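Long-range contacts in phosphoglycerate dehydrogenase (PDB 3EVT), which probably catalyses the NAD-dependent oxidation of 3-phosphoglycerate to 3-phosphohydroxypyruvate, the step that opens the phosphorylated route to serine: residues T136-L141 against T191-V196; I148-A153 against P172-H177; I164-T169 against E178-T183; D187-A192 against F214-Q219. All coordinates share one frame; numbering follows the deposited sequence.

All four contacts lie in the Rossmann-type half of the chain that probably binds NAD. Strand 139-143 comes first and, in interaction 1, meets strand 194-197, which closes a long loop. Interactions 2 and 3 both fall within that loop. Interaction 2 sets helix 147-158 against the turn at 172-177. Interaction 3 pairs strand 162-167 with strand 178-181. Interactions 2 and 3 cross, because their segments alternate along the chain. Interaction 4 begins at Asp187, shares Thr191 and Ala192 with interaction 1, and joins the end of helix 186-191 to the loop behind helix 211-215. Interactions 1 and 3 extend one parallel sheet; interactions 2 and 4 pack helices and loops around it.

Interaction 1 (T136-L141 against T191-V196); sequences TGQQLL and TANFIV
The Phe194 ring has the carbonyl oxygen of Gln139 at its edge, near the ring plane. Gln138 OE1 approaches the same ring obliquely, with the amide and ring planes 52° apart. The amides of Gln138 and Asn193 are turned about 75° to each other, and Gln138 OE1 sits 3.2 Å from Asn193 CB. The other end of that amide, Gln138 NE2, bonds to the backbone oxygen of Thr134. Asn193 OD1 takes the backbone N-H of Gln139 at 2.9 Å. The bond is nearly straight and uses a lone pair in the carbonyl plane. CG of Asn193 is anti to its own carbonyl carbon (chi1 -50°), which carries OD1 across to Gln139. Gln139 O in turn accepts from two backbone donors, Asn193 N at 3.0 Å and Phe194 N at 3.1 Å. With an alanine in place of Asn193, the N-H of Gln139 would probably lose this acceptor and a gap would open beside the Gln138 amide. From here on the strands run parallel. Leu141 N bonds to Phe194 O, and Val196 N to Leu141 O, both at 2.8 Å. Leu140 CD1 packs on Val196 CG2 at 3.6 Å, on the face that Leu140 shares with Phe194. Helices 93-110 and 147-158 cover that face. On the other face, Leu141 CB meets Ala192 CB at 4.0 Å. The chemistry is thus divided: an asparagine side chain takes over a backbone acceptor's role where strand pairing begins, and backbone bonds between apolar layers continue it inward.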
loop_
_atom_site.group_PDB
_atom_site.type_symbol
_atom_site.label_atom_id
_atom_site.label_comp_id
_atom_site.label_asym_id
_atom_site.label_seq_id
_atom_site.Cartn_x
_atom_site.Cartn_y
_atom_site.Cartn_z
ATOM N N THR A 136 6.003 6.664 2.809
ATOM C CA THR A 136 5.849 6.865 4.241
ATOM C C THR A 136 6.434 8.235 4.602
ATOM O O THR A 136 7.521 8.607 4.159
ATOM C CB THR A 136 6.450 5.742 5.076
ATOM O OG1 THR A 136 6.105 5.935 6.464
ATOM C CG2 THR A 136 7.968 5.668 4.901
ATOM N N GLY A 137 5.657 9.029 5.316
ATOM C CA GLY A 137 6.185 10.312 5.738
ATOM C C GLY A 137 5.888 11.470 4.795
ATOM O O GLY A 137 6.163 12.587 5.158
ATOM N N GLN A 138 5.347 11.221 3.594
ATOM C CA GLN A 138 5.088 12.307 2.627
ATOM C C GLN A 138 3.614 12.774 2.633
ATOM O O GLN A 138 2.736 12.136 3.277
ATOM C CB GLN A 138 5.610 11.949 1.209
ATOM C CG GLN A 138 7.089 11.518 1.153
ATOM C CD GLN A 138 7.758 11.726 -0.249
ATOM O OE1 GLN A 138 7.657 12.820 -0.828
ATOM N NE2 GLN A 138 8.445 10.672 -0.790
ATOM N N GLN A 139 3.364 13.924 1.996
ATOM C CA GLN A 139 2.029 14.520 1.969
ATOM C C GLN A 139 1.361 14.279 0.644
ATOM O O GLN A 139 1.900 14.578 -0.414
ATOM C CB GLN A 139 2.042 16.034 2.152
ATOM C CG GLN A 139 2.930 16.532 3.216
ATOM C CD GLN A 139 2.215 16.600 4.527
ATOM O OE1 GLN A 139 2.839 16.525 5.602
ATOM N NE2 GLN A 139 0.884 16.724 4.459
ATOM N N LEU A 140 0.160 13.753 0.724
ATOM C CA LEU A 140 -0.699 13.545 -0.418
ATOM C C LEU A 140 -1.885 14.534 -0.311
ATOM O O LEU A 140 -2.646 14.502 0.638
ATOM C CB LEU A 140 -1.200 12.104 -0.380
ATOM C CG LEU A 140 -2.248 11.695 -1.413
ATOM C CD1 LEU A 140 -1.679 11.955 -2.797
ATOM C CD2 LEU A 140 -2.695 10.221 -1.274
ATOM N N LEU A 141 -2.037 15.373 -1.324
ATOM C CA LEU A 141 -3.195 16.234 -1.466
ATOM C C LEU A 141 -4.160 15.689 -2.543
ATOM O O LEU A 141 -3.815 15.593 -3.736
ATOM C CB LEU A 141 -2.699 17.660 -1.819
ATOM C CG LEU A 141 -3.840 18.682 -2.088
ATOM C CD1 LEU A 141 -4.778 18.851 -0.860
ATOM C CD2 LEU A 141 -3.213 20.012 -2.494
ATOM N N THR A 191 2.917 22.571 0.915
ATOM C CA THR A 191 3.579 21.393 1.513
ATOM C C THR A 191 3.361 20.022 0.794
ATOM O O THR A 191 3.992 19.026 1.168
ATOM C CB THR A 191 3.156 21.253 2.961
ATOM O OG1 THR A 191 1.738 21.104 2.993
ATOM C CG2 THR A 191 3.525 22.545 3.763
ATOM N N ALA A 192 2.479 19.951 -0.219
ATOM C CA ALA A 192 2.247 18.685 -0.974
ATOM C C ALA A 192 3.461 18.024 -1.632
ATOM O O ALA A 192 4.182 18.651 -2.405
ATOM C CB ALA A 192 1.121 18.852 -2.010
ATOM N N ASN A 193 3.687 16.742 -1.355
ATOM C CA ASN A 193 4.589 16.019 -2.222
ATOM C C ASN A 193 3.868 15.423 -3.473
ATOM O O ASN A 193 4.471 15.306 -4.547
ATOM C CB ASN A 193 5.401 14.981 -1.436
ATOM C CG ASN A 193 6.051 15.593 -0.199
ATOM O OD1 ASN A 193 5.533 15.507 0.931
ATOM N ND2 ASN A 193 7.140 16.282 -0.420
ATOM N N PHE A 194 2.572 15.120 -3.350
ATOM C CA PHE A 194 1.802 14.540 -4.485
ATOM C C PHE A 194 0.426 15.185 -4.495
ATOM O O PHE A 194 -0.226 15.366 -3.431
ATOM C CB PHE A 194 1.622 13.005 -4.312
ATOM C CG PHE A 194 2.922 12.255 -4.122
ATOM C CD1 PHE A 194 3.574 11.655 -5.213
ATOM C CD2 PHE A 194 3.496 12.166 -2.876
ATOM C CE1 PHE A 194 4.742 10.994 -5.053
ATOM C CE2 PHE A 194 4.686 11.491 -2.709
ATOM C CZ PHE A 194 5.324 10.922 -3.795
ATOM N N ILE A 195 0.013 15.564 -5.687
ATOM C CA ILE A 195 -1.302 16.139 -5.902
ATOM C C ILE A 195 -2.090 15.242 -6.854
ATOM O O ILE A 195 -1.664 14.960 -7.950
ATOM C CB ILE A 195 -1.210 17.539 -6.513
ATOM C CG1 ILE A 195 -0.438 18.479 -5.555
ATOM C CG2 ILE A 195 -2.613 18.022 -6.903
ATOM C CD1 ILE A 195 -0.017 19.853 -6.144
ATOM N N VAL A 196 -3.240 14.790 -6.394
ATOM C CA VAL A 196 -4.066 13.909 -7.152
ATOM C C VAL A 196 -5.381 14.609 -7.491
ATOM O O VAL A 196 -6.097 15.072 -6.615
ATOM C CB VAL A 196 -4.278 12.540 -6.395
ATOM C CG1 VAL A 196 -5.293 11.626 -7.151
ATOM C CG2 VAL A 196 -2.854 11.802 -6.212
HETATM O O HOH W 1 0.376 18.737 1.933
#

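Interaction 2 (I148-A153 against P172-H177)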
loop_
_atom_site.group_PDB
_atom_site.type_symbol
_atom_site.label_atom_id
_atom_site.label_comp_id
_atom_site.label_asym_id
_atom_site.label_seq_id
_atom_site.Cartn_x
_atom_site.Cartn_y
_atom_site.Cartn_z
ATOM N N ILE A 148 -13.979 7.405 -4.179
ATOM C CA ILE A 148 -12.610 7.214 -4.698
ATOM C C ILE A 148 -11.533 7.906 -3.844
ATOM O O ILE A 148 -10.573 7.257 -3.400
ATOM C CB ILE A 148 -12.504 7.641 -6.180
ATOM C CG1 ILE A 148 -13.226 6.614 -7.077
ATOM C CG2 ILE A 148 -11.038 7.806 -6.616
ATOM C CD1 ILE A 148 -13.626 7.212 -8.401
ATOM N N GLY A 149 -11.714 9.203 -3.579
ATOM C CA GLY A 149 -10.786 9.982 -2.774
ATOM C C GLY A 149 -10.559 9.293 -1.431
ATOM O O GLY A 149 -9.426 9.247 -0.906
ATOM N N GLN A 150 -11.632 8.731 -0.879
ATOM C CA GLN A 150 -11.593 8.157 0.459
ATOM C C GLN A 150 -10.886 6.810 0.486
ATOM O O GLN A 150 -10.196 6.467 1.463
ATOM C CB GLN A 150 -13.028 7.969 0.961
ATOM C CG GLN A 150 -13.745 9.282 1.349
ATOM C CD GLN A 150 -15.197 9.039 1.708
ATOM O OE1 GLN A 150 -15.525 8.044 2.344
ATOM N NE2 GLN A 150 -16.076 9.933 1.266
ATOM N N SER A 151 -11.065 6.025 -0.581
ATOM C CA SER A 151 -10.373 4.739 -0.643
ATOM C C SER A 151 -8.887 4.946 -0.945
ATOM O O SER A 151 -8.056 4.262 -0.387
ATOM C CB SER A 151 -11.073 3.743 -1.572
ATOM O OG SER A 151 -10.653 3.905 -2.913
ATOM N N LEU A 152 -8.553 5.936 -1.772
ATOM C CA LEU A 152 -7.143 6.316 -1.947
ATOM C C LEU A 152 -6.522 6.786 -0.622
ATOM O O LEU A 152 -5.440 6.315 -0.239
ATOM C CB LEU A 152 -6.962 7.375 -3.036
ATOM C CG LEU A 152 -5.505 7.872 -3.200
ATOM C CD1 LEU A 152 -4.490 6.717 -3.417
ATOM C CD2 LEU A 152 -5.380 8.941 -4.328
ATOM N N ALA A 153 -7.201 7.725 0.057
ATOM C CA ALA A 153 -6.838 8.153 1.422
ATOM C C ALA A 153 -6.572 7.012 2.420
ATOM O O ALA A 153 -5.590 7.052 3.198
ATOM C CB ALA A 153 -7.905 9.079 1.993
ATOM N N PRO A 172 -15.617 17.287 6.720
ATOM C CA PRO A 172 -14.839 16.080 6.989
ATOM C C PRO A 172 -15.105 14.945 5.975
ATOM O O PRO A 172 -16.160 14.895 5.340
ATOM C CB PRO A 172 -15.298 15.669 8.395
ATOM C CG PRO A 172 -16.045 16.878 8.961
ATOM C CD PRO A 172 -16.634 17.543 7.751
ATOM N N ALA A 173 -14.134 14.045 5.822
ATOM C CA ALA A 173 -14.349 12.843 5.015
ATOM C C ALA A 173 -13.547 11.675 5.571
ATOM O O ALA A 173 -12.440 11.849 6.068
ATOM C CB ALA A 173 -14.008 13.094 3.575
ATOM N N ASP A 174 -14.112 10.482 5.459
ATOM C CA ASP A 174 -13.497 9.279 6.021
ATOM C C ASP A 174 -12.070 9.061 5.519
ATOM O O ASP A 174 -11.830 9.155 4.326
ATOM C CB ASP A 174 -14.321 8.063 5.624
ATOM C CG ASP A 174 -15.534 7.879 6.500
ATOM O OD1 ASP A 174 -15.677 8.697 7.431
ATOM O OD2 ASP A 174 -16.333 6.916 6.288
ATOM N N HIS A 175 -11.158 8.771 6.440
ATOM C CA HIS A 175 -9.747 8.472 6.177
ATOM C C HIS A 175 -8.813 9.618 5.857
ATOM O O HIS A 175 -7.595 9.448 5.900
ATOM C CB HIS A 175 -9.598 7.398 5.120
ATOM C CG HIS A 175 -10.443 6.192 5.382
ATOM N ND1 HIS A 175 -10.178 5.316 6.409
ATOM C CD2 HIS A 175 -11.555 5.730 4.762
ATOM C CE1 HIS A 175 -11.086 4.358 6.406
ATOM N NE2 HIS A 175 -11.934 4.587 5.418
ATOM N N PHE A 176 -9.358 10.776 5.502
ATOM C CA PHE A 176 -8.519 11.932 5.298
ATOM C C PHE A 176 -8.085 12.477 6.639
ATOM O O PHE A 176 -8.901 12.638 7.487
ATOM C CB PHE A 176 -9.302 13.011 4.566
ATOM C CG PHE A 176 -9.475 12.743 3.115
ATOM C CD1 PHE A 176 -8.539 13.163 2.213
ATOM C CD2 PHE A 176 -10.587 12.083 2.649
ATOM C CE1 PHE A 176 -8.710 12.932 0.871
ATOM C CE2 PHE A 176 -10.763 11.854 1.319
ATOM C CZ PHE A 176 -9.861 12.269 0.424
ATOM N N HIS A 177 -6.813 12.786 6.840
ATOM C CA HIS A 177 -6.433 13.427 8.094
ATOM C C HIS A 177 -6.964 14.863 8.230
ATOM O O HIS A 177 -7.151 15.341 9.346
ATOM C CB HIS A 177 -4.931 13.524 8.226
ATOM C CG HIS A 177 -4.227 12.228 8.051
ATOM N ND1 HIS A 177 -3.993 11.365 9.098
ATOM C CD2 HIS A 177 -3.697 11.643 6.953
ATOM C CE1 HIS A 177 -3.348 10.302 8.649
ATOM N NE2 HIS A 177 -3.146 10.455 7.354
#
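Ala153 CB stands over the centre of the Phe176 ring, 3.9 Å from its centroid and 2° off the ring normal, a CH-pi contact. The same methyl also meets His175 CB at 3.9 Å. Phe176 CZ comes within 3.3 Å of Gly149 O, which approaches the ring obliquely. A CB on Gly149 would lie tight against CZ, so the bare backbone there suits the close approach. Gln150 crosses the ring at about a right angle, with CG 3.9 Å from Phe176 CE2. Its OE1 reaches the CB of Asp174 at 3.5 Å. In the next shell, Gln150 NE2 bonds to the backbone oxygen of Thr145. The chain is extended beyond CG, with chi2 174°, which carries the amide past Asp174 CB to Thr145. A type II turn from Ala173 to Phe176 presents His175 and Phe176 to the helix, and Ala173 O lies at the edge of the Phe176 ring, in its plane. Further out, Val163 and Ile142 also pack on Phe176. Gly149 is the last glycine of a GxGxxG pattern, consistent with a Rossmann-type nucleotide-binding helix. No hydrogen bond joins the two segments, so van der Waals packing, including the CH-pi contact, is what joins loop and helix here.

Interaction 3 (I164-T169 against E178-T183); sequences IGVNTT and ETVAFT
Val180 N donates to Gly165 O at 2.8 Å, the shortest hydrogen bond between the two strands. Gly165 N bonds to Glu178 O at 3.0 Å, and Asn167 N to Val180 O at 2.9 Å. On one face, Val166 CG2 meets Val180 CG2 at 3.9 Å. On that face too, Ile164 and Glu178 lie side by side and point the same way, while the carboxylate oxygen Glu178 OE2 bonds to His162 NE2. The opposite face carries Asn167, whose ND2 is held by the backbone oxygen of His171 and by Thr145 OG1. After Ala181, the Phe182 ring lies beside Val166 and the Asn167-Thr168 backbone, with CD2 3.3 Å from Asn167 O. CG of Phe182 is anti to its carbonyl carbon (chi1 -68°), which turns the ring back toward 164-169. Val166 CG1 sits 4.2 Å from the ring centroid, off-centre. Thr168 CG2 lies in the ring plane at its edge, 3.9 Å from Phe182 CE2. A serine in place of Phe182 would probably strip Val166 CG1 and the Thr168 methyl of their aromatic partner and open a gap beside Val166. Strand 178-181 is an outermost strand of the parallel sheet within this chain, as in the 3-2-1-4-5-6 strand order of a Rossmann fold.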
loop_
_atom_site.group_PDB
_atom_site.type_symbol
_atom_site.label_atom_id
_atom_site.label_comp_id
_atom_site.label_asym_id
_atom_site.label_seq_id
_atom_site.Cartn_x
_atom_site.Cartn_y
_atom_site.Cartn_z
ATOM N N ILE A 164 -4.491 14.924 2.873
ATOM C CA ILE A 164 -5.373 16.075 2.874
ATOM C C ILE A 164 -6.243 16.050 1.641
ATOM O O ILE A 164 -5.736 15.811 0.531
ATOM C CB ILE A 164 -4.541 17.368 2.792
ATOM C CG1 ILE A 164 -3.478 17.360 3.890
ATOM C CG2 ILE A 164 -5.467 18.613 2.840
ATOM C CD1 ILE A 164 -2.829 18.702 4.073
ATOM N N GLY A 165 -7.531 16.320 1.840
ATOM C CA GLY A 165 -8.524 16.304 0.750
ATOM C C GLY A 165 -9.221 17.642 0.476
ATOM O O GLY A 165 -9.410 18.446 1.368
ATOM N N VAL A 166 -9.593 17.902 -0.762
ATOM C CA VAL A 166 -10.210 19.177 -1.064
ATOM C C VAL A 166 -11.642 18.905 -1.480
ATOM O O VAL A 166 -11.839 18.090 -2.399
ATOM C CB VAL A 166 -9.471 19.926 -2.225
ATOM C CG1 VAL A 166 -10.062 21.348 -2.446
ATOM C CG2 VAL A 166 -7.964 19.972 -1.984
ATOM N N ASN A 167 -12.619 19.553 -0.814
ATOM C CA ASN A 167 -14.058 19.462 -1.201
ATOM C C ASN A 167 -14.745 20.863 -1.164
ATOM O O ASN A 167 -14.079 21.886 -0.962
ATOM C CB ASN A 167 -14.815 18.390 -0.380
ATOM C CG ASN A 167 -14.723 18.630 1.120
ATOM O OD1 ASN A 167 -14.665 19.776 1.554
ATOM N ND2 ASN A 167 -14.723 17.556 1.922
ATOM N N THR A 168 -16.052 20.944 -1.376
ATOM C CA THR A 168 -16.640 22.278 -1.571
ATOM C C THR A 168 -16.498 23.124 -0.345
ATOM O O THR A 168 -16.021 24.248 -0.434
ATOM C CB THR A 168 -18.127 22.252 -1.976
ATOM O OG1 THR A 168 -18.819 21.322 -1.142
ATOM C CG2 THR A 168 -18.274 21.836 -3.421
ATOM N N THR A 169 -16.877 22.576 0.799
ATOM C CA THR A 169 -16.971 23.377 2.002
ATOM C C THR A 169 -15.973 22.986 3.090
ATOM O O THR A 169 -16.075 23.454 4.219
ATOM C CB THR A 169 -18.429 23.347 2.548
ATOM O OG1 THR A 169 -18.764 22.028 3.020
ATOM C CG2 THR A 169 -19.380 23.718 1.417
ATOM N N GLU A 178 -7.071 15.588 7.117
ATOM C CA GLU A 178 -7.617 16.922 7.144
ATOM C C GLU A 178 -8.294 17.113 5.830
ATOM O O GLU A 178 -7.848 16.534 4.857
ATOM C CB GLU A 178 -6.519 18.000 7.186
ATOM C CG GLU A 178 -5.361 17.760 8.118
ATOM C CD GLU A 178 -4.260 18.831 7.952
ATOM O OE1 GLU A 178 -4.603 20.004 7.675
ATOM O OE2 GLU A 178 -3.054 18.499 8.071
ATOM N N THR A 179 -9.317 17.973 5.788
ATOM C CA THR A 179 -9.928 18.382 4.524
ATOM C C THR A 179 -9.958 19.911 4.432
ATOM O O THR A 179 -9.979 20.580 5.452
ATOM C CB THR A 179 -11.352 17.875 4.414
ATOM O OG1 THR A 179 -12.054 18.297 5.563
ATOM C CG2 THR A 179 -11.382 16.375 4.413
ATOM N N VAL A 180 -9.953 20.454 3.214
ATOM C CA VAL A 180 -10.064 21.884 3.016
ATOM C C VAL A 180 -11.063 22.196 1.918
ATOM O O VAL A 180 -11.333 21.363 1.059
ATOM C CB VAL A 180 -8.719 22.516 2.634
ATOM C CG1 VAL A 180 -7.681 22.299 3.743
ATOM C CG2 VAL A 180 -8.241 22.003 1.289
ATOM N N ALA A 181 -11.599 23.414 1.944
ATOM C CA ALA A 181 -12.487 23.911 0.894
ATOM C C ALA A 181 -11.652 24.346 -0.302
ATOM O O ALA A 181 -10.508 24.711 -0.140
ATOM C CB ALA A 181 -13.311 25.101 1.424
ATOM N N PHE A 182 -12.215 24.324 -1.500
ATOM C CA PHE A 182 -11.484 24.809 -2.698
ATOM C C PHE A 182 -10.778 26.156 -2.547
ATOM O O PHE A 182 -9.726 26.394 -3.159
ATOM C CB PHE A 182 -12.412 24.883 -3.910
ATOM C CG PHE A 182 -12.868 23.535 -4.411
ATOM C CD1 PHE A 182 -12.042 22.765 -5.215
ATOM C CD2 PHE A 182 -14.119 23.037 -4.078
ATOM C CE1 PHE A 182 -12.443 21.541 -5.680
ATOM C CE2 PHE A 182 -14.539 21.804 -4.555
ATOM C CZ PHE A 182 -13.697 21.051 -5.353
ATOM N N THR A 183 -11.358 27.035 -1.737
ATOM C CA THR A 183 -10.912 28.422 -1.642
ATOM C C THR A 183 -9.774 28.472 -0.661
ATOM O O THR A 183 -9.101 29.498 -0.531
ATOM C CB THR A 183 -12.087 29.385 -1.232
ATOM O OG1 THR A 183 -12.758 28.883 -0.062
ATOM C CG2 THR A 183 -13.126 29.451 -2.366
#

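Interaction 4 (D187-A192 against F214-Q219); sequences DALATA and FQQTKQ
Leu189 O and Thr217 CA make the tight centre of this contact, a CA-H...O approach of 3.1 Å. The backbones are close here, with the CA atoms of Ala190 and Thr217 4.4 Å apart. Thr217 is buried, and its CB and CG2 both lie against Leu189 O. Its hydroxyl faces the oxygens of Phe214 and Gln245. Leu189 CD1 packs on the amide of Gln216, 3.7 Å from NE2, and the two side chains cross obliquely. The other side is looser and more polar. Gln219 NE2 donates to Ala190 O at 3.0 Å, with the donor tilted 22° from the carbonyl plane. The acceptor lies close to the plane of the Gln219 amide. Gln219 is bent at chi2 (-52°), which folds the amide back over the last turn of helix 186-191. This is the one direct hydrogen bond between the segments. A water adds a bridge: it accepts from Gln219 N at 3.0 Å and lies within donating range of Leu189 O and Ala192 O. Leu189 O lies in the last turn and Ala192 O just beyond the helix, where carbonyls lack helical partners. Lys218 is exposed. Its CG rests on Ala190 CB at 3.8 Å, while the rest of its chain leads away from the helix. Inward, Leu189 and Thr217 both pack on Ile195 of strand 194-197, and Leu189 also reaches Leu141 and Tyr143 of strand 139-143. Phe214 turns to helix 234-242. The contact therefore joins the C-terminal end of helix 186-191 to the loop after helix 211-215, alongside the parallel sheet.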
loop_
_atom_site.group_PDB
_atom_site.type_symbol
_atom_site.label_atom_id
_atom_site.label_comp_id
_atom_site.label_asym_id
_atom_site.label_seq_id
_atom_site.Cartn_x
_atom_site.Cartn_y
_atom_site.Cartn_z
ATOM N N ASP A 187 -2.104 26.550 1.440
ATOM C CA ASP A 187 -1.128 25.960 2.355
ATOM C C ASP A 187 -0.798 24.499 2.011
ATOM O O ASP A 187 0.365 24.086 2.044
ATOM C CB ASP A 187 -1.612 26.068 3.776
ATOM C CG ASP A 187 -1.518 27.491 4.300
ATOM O OD1 ASP A 187 -0.463 28.141 4.083
ATOM O OD2 ASP A 187 -2.472 27.946 4.945
ATOM N N ALA A 188 -1.841 23.740 1.696
ATOM C CA ALA A 188 -1.747 22.347 1.315
ATOM C C ALA A 188 -0.940 22.194 0.052
ATOM O O ALA A 188 -0.078 21.306 -0.039
ATOM C CB ALA A 188 -3.111 21.788 1.132
ATOM N N LEU A 189 -1.178 23.087 -0.909
ATOM C CA LEU A 189 -0.353 23.167 -2.129
ATOM C C LEU A 189 1.120 23.461 -1.900
ATOM O O LEU A 189 1.954 23.024 -2.701
ATOM C CB LEU A 189 -0.881 24.243 -3.091
ATOM C CG LEU A 189 -2.196 23.900 -3.743
ATOM C CD1 LEU A 189 -2.893 25.174 -4.195
ATOM C CD2 LEU A 189 -1.980 22.875 -4.888
ATOM N N ALA A 190 1.438 24.263 -0.876
ATOM C CA ALA A 190 2.850 24.555 -0.533
ATOM C C ALA A 190 3.589 23.350 0.081
ATOM O O ALA A 190 4.766 23.124 -0.206
ATOM C CB ALA A 190 2.971 25.816 0.382
ATOM N N THR A 191 2.917 22.571 0.915
ATOM C CA THR A 191 3.579 21.393 1.513
ATOM C C THR A 191 3.361 20.022 0.794
ATOM O O THR A 191 3.992 19.026 1.168
ATOM C CB THR A 191 3.156 21.253 2.961
ATOM O OG1 THR A 191 1.738 21.104 2.993
ATOM C CG2 THR A 191 3.525 22.545 3.763
ATOM N N ALA A 192 2.479 19.951 -0.219
ATOM C CA ALA A 192 2.247 18.685 -0.974
ATOM C C ALA A 192 3.461 18.024 -1.632
ATOM O O ALA A 192 4.182 18.651 -2.405
ATOM C CB ALA A 192 1.121 18.852 -2.010
ATOM N N PHE A 214 -0.082 25.682 -10.039
ATOM C CA PHE A 214 1.261 25.165 -10.101
ATOM C C PHE A 214 2.234 26.091 -9.397
ATOM O O PHE A 214 3.137 25.631 -8.719
ATOM C CB PHE A 214 1.694 24.912 -11.557
ATOM C CG PHE A 214 0.899 23.839 -12.247
ATOM C CD1 PHE A 214 0.355 22.782 -11.519
ATOM C CD2 PHE A 214 0.682 23.887 -13.627
ATOM C CE1 PHE A 214 -0.380 21.796 -12.144
ATOM C CE2 PHE A 214 -0.071 22.897 -14.277
ATOM C CZ PHE A 214 -0.608 21.846 -13.529
ATOM N N GLN A 215 2.054 27.394 -9.562
ATOM C CA GLN A 215 2.932 28.385 -8.928
ATOM C C GLN A 215 2.843 28.413 -7.401
ATOM O O GLN A 215 3.768 28.866 -6.768
ATOM C CB GLN A 215 2.635 29.802 -9.477
ATOM C CG GLN A 215 3.761 30.380 -10.360
ATOM C CD GLN A 215 3.267 31.360 -11.437
ATOM O OE1 GLN A 215 2.520 32.318 -11.145
ATOM N NE2 GLN A 215 3.685 31.122 -12.694
ATOM N N GLN A 216 1.730 27.969 -6.813
ATOM C CA GLN A 216 1.598 27.913 -5.362
ATOM C C GLN A 216 2.319 26.722 -4.683
ATOM O O GLN A 216 2.331 26.648 -3.456
ATOM C CB GLN A 216 0.120 27.879 -4.947
ATOM C CG GLN A 216 -0.670 29.126 -5.278
ATOM C CD GLN A 216 -2.159 28.882 -5.114
ATOM O OE1 GLN A 216 -2.749 29.180 -4.072
ATOM N NE2 GLN A 216 -2.767 28.306 -6.120
ATOM N N THR A 217 2.921 25.818 -5.461
ATOM C CA THR A 217 3.528 24.611 -4.897
ATOM C C THR A 217 4.944 24.955 -4.518
ATOM O O THR A 217 5.591 25.715 -5.241
ATOM C CB THR A 217 3.576 23.391 -5.888
ATOM O OG1 THR A 217 4.512 23.627 -6.956
ATOM C CG2 THR A 217 2.228 23.042 -6.444
ATOM N N LYS A 218 5.453 24.365 -3.448
ATOM C CA LYS A 218 6.845 24.601 -3.100
ATOM C C LYS A 218 7.732 23.329 -2.954
ATOM O O LYS A 218 8.944 23.435 -2.786
ATOM C CB LYS A 218 6.877 25.470 -1.837
ATOM C CG LYS A 218 5.918 26.654 -1.905
ATOM C CD LYS A 218 6.643 27.944 -2.329
ATOM C CE LYS A 218 5.649 29.121 -2.614
ATOM N NZ LYS A 218 5.224 29.190 -4.078
ATOM N N GLN A 219 7.152 22.127 -2.998
ATOM C CA GLN A 219 7.998 20.932 -2.783
ATOM C C GLN A 219 8.319 20.227 -4.082
ATOM O O GLN A 219 8.782 19.101 -4.072
ATOM C CB GLN A 219 7.325 19.918 -1.875
ATOM C CG GLN A 219 6.795 20.485 -0.583
ATOM C CD GLN A 219 7.857 21.264 0.159
ATOM O OE1 GLN A 219 9.027 20.869 0.175
ATOM N NE2 GLN A 219 7.463 22.395 0.749
HETATM O O HOH W 2 4.232 21.487 -3.094
#